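Local coordinates for protein putative SnoaL-like polyketide cyclase (Shewanella putrefaciens, PDB 3GZB) that is of uncertain function but probably acts as a SnoaL-like polyketide cyclase, a lyase built on the NTF2-type fold, at residues Ile42-Lys54 with Tyr60-Arg72. Residues are numbered along the deposited sequence; the frame is centred on the assembly and turned at random. Where two conformers were deposited one is given.
Sequences ITFYNRDSIFFDK and YTGGRFIIDFLER
Two consecutive glycines, G62 and G63, let the start of helix 63-72 press against the 45-49 loop. Their requirements differ: at the backbone angles of G62, the N-cap, a CB would jam against the preceding carbonyl O; at G63 a CB would clash with Y45 CB, which lies 3.6 Å from G63 CA. N46 O, closing its type I turn with S49 N, also accepts G63 N at 3.0 Å, the two donors arriving from opposite faces of its plane. G62 N meets S49 O at 2.8 Å almost linearly, next to the antiparallel F51–Y60 pair, which exchanges two backbone bonds. On the hairpin face carrying F51 and Y60, I66 CD1 lies over a face of the Y45 ring and I67 CD1 at its edge, as fits an NTF2-like helix-on-sheet layer. In the conformer given, F51 turns a ring face to the edge of F69, planes at 64°; a second conformer makes this pair less certain. An alanine in place of Y45 would probably leave I66 and I67 underpacked and the Y29 hydroxyl without its hydrogen-bond mate. Polar backbone bonds thus fix the helix start against the 46-49 turn, while apolar side chains seat its length.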
loop_
_atom_site.group_PDB
_atom_site.type_symbol
_atom_site.label_atom_id
_atom_site.label_comp_id
_atom_site.label_asym_id
_atom_site.label_seq_id
_atom_site.Cartn_x
_atom_site.Cartn_y
_atom_site.Cartn_z
ATOM N N ILE A 42 -20.608 -4.271 9.457
ATOM C CA ILE A 42 -20.500 -5.632 9.976
ATOM C C ILE A 42 -20.967 -6.662 8.936
ATOM O O ILE A 42 -20.537 -7.824 9.015
ATOM C CB ILE A 42 -21.170 -5.783 11.332
ATOM C CG1 ILE A 42 -20.608 -7.012 12.079
ATOM C CG2 ILE A 42 -22.671 -5.799 11.152
ATOM C CD1 ILE A 42 -21.153 -7.176 13.514
ATOM N N THR A 43 -21.797 -6.257 7.966
ATOM C CA THR A 43 -22.175 -7.167 6.847
ATOM C C THR A 43 -20.980 -7.617 6.018
ATOM O O THR A 43 -21.055 -8.636 5.322
ATOM C CB THR A 43 -23.232 -6.598 5.913
ATOM O OG1 THR A 43 -22.695 -5.635 5.022
ATOM C CG2 THR A 43 -24.456 -6.017 6.671
ATOM N N PHE A 44 -19.869 -6.880 6.076
ATOM C CA PHE A 44 -18.711 -7.231 5.304
ATOM C C PHE A 44 -17.762 -8.157 6.077
ATOM O O PHE A 44 -16.741 -8.581 5.524
ATOM C CB PHE A 44 -17.893 -5.981 4.935
ATOM C CG PHE A 44 -18.492 -5.156 3.830
ATOM C CD1 PHE A 44 -19.373 -4.118 4.112
ATOM C CD2 PHE A 44 -18.136 -5.386 2.513
ATOM C CE1 PHE A 44 -19.893 -3.347 3.053
ATOM C CE2 PHE A 44 -18.673 -4.613 1.485
ATOM C CZ PHE A 44 -19.534 -3.620 1.756
ATOM N N TYR A 45 -18.082 -8.508 7.324
ATOM C CA TYR A 45 -17.181 -9.336 8.117
ATOM C C TYR A 45 -17.830 -10.658 8.508
ATOM O O TYR A 45 -19.070 -10.763 8.651
ATOM C CB TYR A 45 -16.775 -8.635 9.436
ATOM C CG TYR A 45 -16.049 -7.327 9.304
ATOM C CD1 TYR A 45 -15.109 -7.111 8.317
ATOM C CD2 TYR A 45 -16.308 -6.292 10.199
ATOM C CE1 TYR A 45 -14.416 -5.912 8.235
ATOM C CE2 TYR A 45 -15.646 -5.085 10.125
ATOM C CZ TYR A 45 -14.703 -4.881 9.119
ATOM O OH TYR A 45 -14.039 -3.664 9.097
ATOM N N ASN A 46 -17.007 -11.670 8.692
ATOM C CA ASN A 46 -17.393 -12.869 9.452
ATOM C C ASN A 46 -16.375 -13.215 10.516
ATOM O O ASN A 46 -15.491 -12.392 10.804
ATOM C CB ASN A 46 -17.708 -14.041 8.517
ATOM C CG ASN A 46 -16.496 -14.691 7.948
ATOM O OD1 ASN A 46 -15.349 -14.254 8.124
ATOM N ND2 ASN A 46 -16.734 -15.804 7.246
ATOM N N ARG A 47 -16.493 -14.370 11.162
ATOM C CA ARG A 47 -15.621 -14.698 12.277
ATOM C C ARG A 47 -14.130 -14.832 11.874
ATOM O O ARG A 47 -13.268 -14.809 12.748
ATOM C CB ARG A 47 -16.091 -16.006 12.952
ATOM C CG ARG A 47 -15.909 -17.243 12.122
ATOM C CD ARG A 47 -16.541 -18.428 12.853
ATOM N NE ARG A 47 -16.278 -19.737 12.276
ATOM C CZ ARG A 47 -16.637 -20.873 12.881
ATOM N NH1 ARG A 47 -17.269 -20.823 14.055
ATOM N NH2 ARG A 47 -16.374 -22.057 12.332
ATOM N N ASP A 48 -13.852 -14.945 10.577
ATOM C CA ASP A 48 -12.492 -15.117 10.085
ATOM C C ASP A 48 -11.909 -13.818 9.539
ATOM O O ASP A 48 -10.729 -13.796 9.210
ATOM C CB ASP A 48 -12.441 -16.162 8.951
ATOM C CG ASP A 48 -12.875 -17.576 9.428
ATOM O OD1 ASP A 48 -12.478 -17.974 10.534
ATOM O OD2 ASP A 48 -13.631 -18.201 8.670
ATOM N N SER A 49 -12.694 -12.748 9.435
ATOM C CA SER A 49 -12.158 -11.506 8.849
ATOM C C SER A 49 -11.039 -10.941 9.731
ATOM O O SER A 49 -11.125 -11.027 10.946
ATOM C CB SER A 49 -13.267 -10.440 8.685
ATOM O OG SER A 49 -14.293 -10.849 7.801
ATOM N N ILE A 50 -10.052 -10.338 9.085
ATOM C CA ILE A 50 -8.903 -9.768 9.753
ATOM C C ILE A 50 -8.846 -8.271 9.462
ATOM O O ILE A 50 -9.023 -7.841 8.302
ATOM C CB ILE A 50 -7.642 -10.397 9.241
ATOM C CG1 ILE A 50 -7.573 -11.864 9.662
ATOM C CG2 ILE A 50 -6.385 -9.664 9.780
ATOM C CD1 ILE A 50 -6.544 -12.628 8.893
ATOM N N PHE A 51 -8.629 -7.454 10.506
ATOM C CA PHE A 51 -8.285 -6.040 10.383
ATOM C C PHE A 51 -6.857 -5.923 10.946
ATOM O O PHE A 51 -6.657 -6.181 12.153
ATOM C CB PHE A 51 -9.282 -5.169 11.168
ATOM C CG PHE A 51 -9.194 -3.694 10.848
ATOM C CD1 PHE A 51 -8.105 -2.950 11.262
ATOM C CD2 PHE A 51 -10.191 -3.064 10.125
ATOM C CE1 PHE A 51 -8.007 -1.597 10.945
ATOM C CE2 PHE A 51 -10.084 -1.708 9.822
ATOM C CZ PHE A 51 -8.990 -1.014 10.230
ATOM N N PHE A 52 -5.874 -5.596 10.124
ATOM C CA PHE A 52 -4.465 -5.546 10.555
ATOM C C PHE A 52 -3.900 -4.169 10.276
ATOM O O PHE A 52 -3.626 -3.824 9.120
ATOM C CB PHE A 52 -3.681 -6.646 9.817
ATOM C CG PHE A 52 -2.295 -6.923 10.347
ATOM C CD1 PHE A 52 -1.759 -6.305 11.421
ATOM C CD2 PHE A 52 -1.538 -7.915 9.722
ATOM C CE1 PHE A 52 -0.484 -6.618 11.883
ATOM C CE2 PHE A 52 -0.282 -8.248 10.193
ATOM C CZ PHE A 52 0.230 -7.598 11.289
ATOM N N ASP A 53 -3.700 -3.362 11.312
ATOM C CA ASP A 53 -2.886 -2.158 11.178
ATOM C C ASP A 53 -1.438 -2.615 11.375
ATOM O O ASP A 53 -0.965 -2.845 12.502
ATOM C CB ASP A 53 -3.322 -1.078 12.124
ATOM C CG ASP A 53 -2.494 0.230 11.948
ATOM O OD1 ASP A 53 -1.305 0.147 11.577
ATOM O OD2 ASP A 53 -3.077 1.277 12.247
ATOM N N LYS A 54 -0.760 -2.810 10.252
ATOM C CA LYS A 54 0.594 -3.356 10.299
ATOM C C LYS A 54 1.564 -2.352 10.863
ATOM O O LYS A 54 2.523 -2.737 11.539
ATOM C CB LYS A 54 1.086 -3.866 8.952
ATOM C CG LYS A 54 0.499 -5.146 8.574
ATOM C CD LYS A 54 1.121 -5.631 7.308
ATOM C CE LYS A 54 2.532 -6.162 7.480
ATOM N NZ LYS A 54 3.160 -6.529 6.164
ATOM N N TYR A 60 -6.543 -7.714 14.514
ATOM C CA TYR A 60 -7.837 -8.141 15.111
ATOM C C TYR A 60 -8.417 -9.218 14.214
ATOM O O TYR A 60 -8.516 -9.018 12.977
ATOM C CB TYR A 60 -8.815 -6.982 15.199
ATOM C CG TYR A 60 -8.449 -5.940 16.221
ATOM C CD1 TYR A 60 -7.492 -4.976 15.919
ATOM C CD2 TYR A 60 -9.020 -5.929 17.509
ATOM C CE1 TYR A 60 -7.097 -4.046 16.861
ATOM C CE2 TYR A 60 -8.642 -5.008 18.472
ATOM C CZ TYR A 60 -7.644 -4.050 18.144
ATOM O OH TYR A 60 -7.235 -3.130 19.090
ATOM N N THR A 61 -8.869 -10.317 14.805
ATOM C CA THR A 61 -9.513 -11.375 14.043
ATOM C C THR A 61 -10.927 -11.589 14.534
ATOM O O THR A 61 -11.147 -11.926 15.694
ATOM C CB THR A 61 -8.761 -12.700 14.065
ATOM O OG1 THR A 61 -7.442 -12.541 13.526
ATOM C CG2 THR A 61 -9.494 -13.745 13.225
ATOM N N GLY A 62 -11.869 -11.511 13.602
ATOM C CA GLY A 62 -13.281 -11.731 13.882
ATOM C C GLY A 62 -14.083 -10.441 13.814
ATOM O O GLY A 62 -13.803 -9.476 14.502
ATOM N N GLY A 63 -15.154 -10.440 13.027
ATOM C CA GLY A 63 -15.951 -9.231 12.843
ATOM C C GLY A 63 -16.443 -8.592 14.116
ATOM O O GLY A 63 -16.460 -7.367 14.221
ATOM N N ARG A 64 -16.867 -9.377 15.117
ATOM C CA ARG A 64 -17.333 -8.767 16.358
ATOM C C ARG A 64 -16.205 -8.023 17.098
ATOM O O ARG A 64 -16.409 -6.967 17.674
ATOM C CB ARG A 64 -18.043 -9.766 17.265
ATOM C CG ARG A 64 -19.197 -10.410 16.566
ATOM C CD ARG A 64 -19.985 -11.298 17.518
ATOM N NE ARG A 64 -21.025 -11.996 16.758
ATOM C CZ ARG A 64 -22.185 -11.435 16.429
ATOM N NH1 ARG A 64 -22.473 -10.190 16.796
ATOM N NH2 ARG A 64 -23.042 -12.154 15.709
ATOM N N PHE A 65 -15.016 -8.584 17.102
ATOM C CA PHE A 65 -13.884 -7.930 17.755
ATOM C C PHE A 65 -13.445 -6.683 16.964
ATOM O O PHE A 65 -13.047 -5.679 17.576
ATOM C CB PHE A 65 -12.722 -8.923 17.802
ATOM C CG PHE A 65 -12.889 -10.099 18.745
ATOM C CD1 PHE A 65 -14.007 -10.329 19.508
ATOM C CD2 PHE A 65 -11.888 -11.042 18.819
ATOM C CE1 PHE A 65 -14.119 -11.434 20.366
ATOM C CE2 PHE A 65 -11.998 -12.152 19.654
ATOM C CZ PHE A 65 -13.111 -12.350 20.423
ATOM N N ILE A 66 -13.509 -6.755 15.645
ATOM C CA ILE A 66 -13.133 -5.616 14.806
ATOM C C ILE A 66 -14.115 -4.456 15.063
ATOM O O ILE A 66 -13.695 -3.332 15.311
ATOM C CB ILE A 66 -13.085 -5.983 13.314
ATOM C CG1 ILE A 66 -12.059 -7.057 13.057
ATOM C CG2 ILE A 66 -12.888 -4.720 12.448
ATOM C CD1 ILE A 66 -12.190 -7.715 11.657
ATOM N N ILE A 67 -15.418 -4.752 15.025
ATOM C CA ILE A 67 -16.426 -3.695 15.205
ATOM C C ILE A 67 -16.290 -3.042 16.574
ATOM O O ILE A 67 -16.393 -1.823 16.730
ATOM C CB ILE A 67 -17.859 -4.201 14.947
ATOM C CG1 ILE A 67 -18.039 -4.582 13.464
ATOM C CG2 ILE A 67 -18.947 -3.165 15.401
ATOM C CD1 ILE A 67 -18.201 -3.407 12.492
ATOM N N ASP A 68 -16.095 -3.852 17.622
ATOM C CA ASP A 68 -15.933 -3.236 18.939
ATOM C C ASP A 68 -14.709 -2.321 19.019
ATOM O O ASP A 68 -14.807 -1.235 19.580
ATOM C CB ASP A 68 -15.866 -4.303 20.050
ATOM C CG ASP A 68 -16.027 -3.717 21.408
ATOM O OD1 ASP A 68 -17.186 -3.392 21.747
ATOM O OD2 ASP A 68 -15.039 -3.578 22.158
ATOM N N PHE A 69 -13.583 -2.758 18.486
ATOM C CA PHE A 69 -12.378 -1.943 18.428
ATOM C C PHE A 69 -12.627 -0.630 17.669
ATOM O O PHE A 69 -12.241 0.447 18.154
ATOM C CB PHE A 69 -11.213 -2.778 17.854
ATOM C CG PHE A 69 -10.282 -2.020 16.947
ATOM C CD1 PHE A 69 -9.369 -1.143 17.441
ATOM C CD2 PHE A 69 -10.342 -2.225 15.599
ATOM C CE1 PHE A 69 -8.522 -0.449 16.577
ATOM C CE2 PHE A 69 -9.509 -1.512 14.717
ATOM C CZ PHE A 69 -8.611 -0.643 15.219
ATOM N N LEU A 70 -13.277 -0.720 16.522
ATOM C CA LEU A 70 -13.554 0.489 15.686
ATOM C C LEU A 70 -14.464 1.448 16.430
ATOM O O LEU A 70 -14.177 2.656 16.477
ATOM C CB LEU A 70 -14.178 0.092 14.368
ATOM C CG LEU A 70 -13.283 -0.654 13.423
ATOM C CD1 LEU A 70 -14.116 -1.151 12.189
ATOM C CD2 LEU A 70 -12.105 0.257 12.976
ATOM N N GLU A 71 -15.533 0.913 17.018
ATOM C CA GLU A 71 -16.509 1.780 17.687
ATOM C C GLU A 71 -15.854 2.508 18.847
ATOM O O GLU A 71 -16.050 3.730 19.063
ATOM C CB GLU A 71 -17.764 1.007 18.131
ATOM C CG GLU A 71 -18.885 1.942 18.520
ATOM C CD GLU A 71 -20.203 1.229 18.798
ATOM O OE1 GLU A 71 -20.175 0.034 19.170
ATOM O OE2 GLU A 71 -21.265 1.892 18.662
ATOM N N ARG A 72 -15.104 1.775 19.648
ATOM C CA ARG A 72 -14.377 2.388 20.773
ATOM C C ARG A 72 -13.319 3.423 20.314
ATOM O O ARG A 72 -13.247 4.530 20.854
ATOM C CB ARG A 72 -13.742 1.361 21.692
ATOM C CG ARG A 72 -14.732 0.520 22.438
ATOM C CD ARG A 72 -14.032 -0.533 23.291
ATOM N NE ARG A 72 -14.952 -1.374 24.016
ATOM C CZ ARG A 72 -15.498 -1.072 25.191
ATOM N NH1 ARG A 72 -15.247 0.096 25.781
ATOM N NH2 ARG A 72 -16.319 -1.946 25.806
#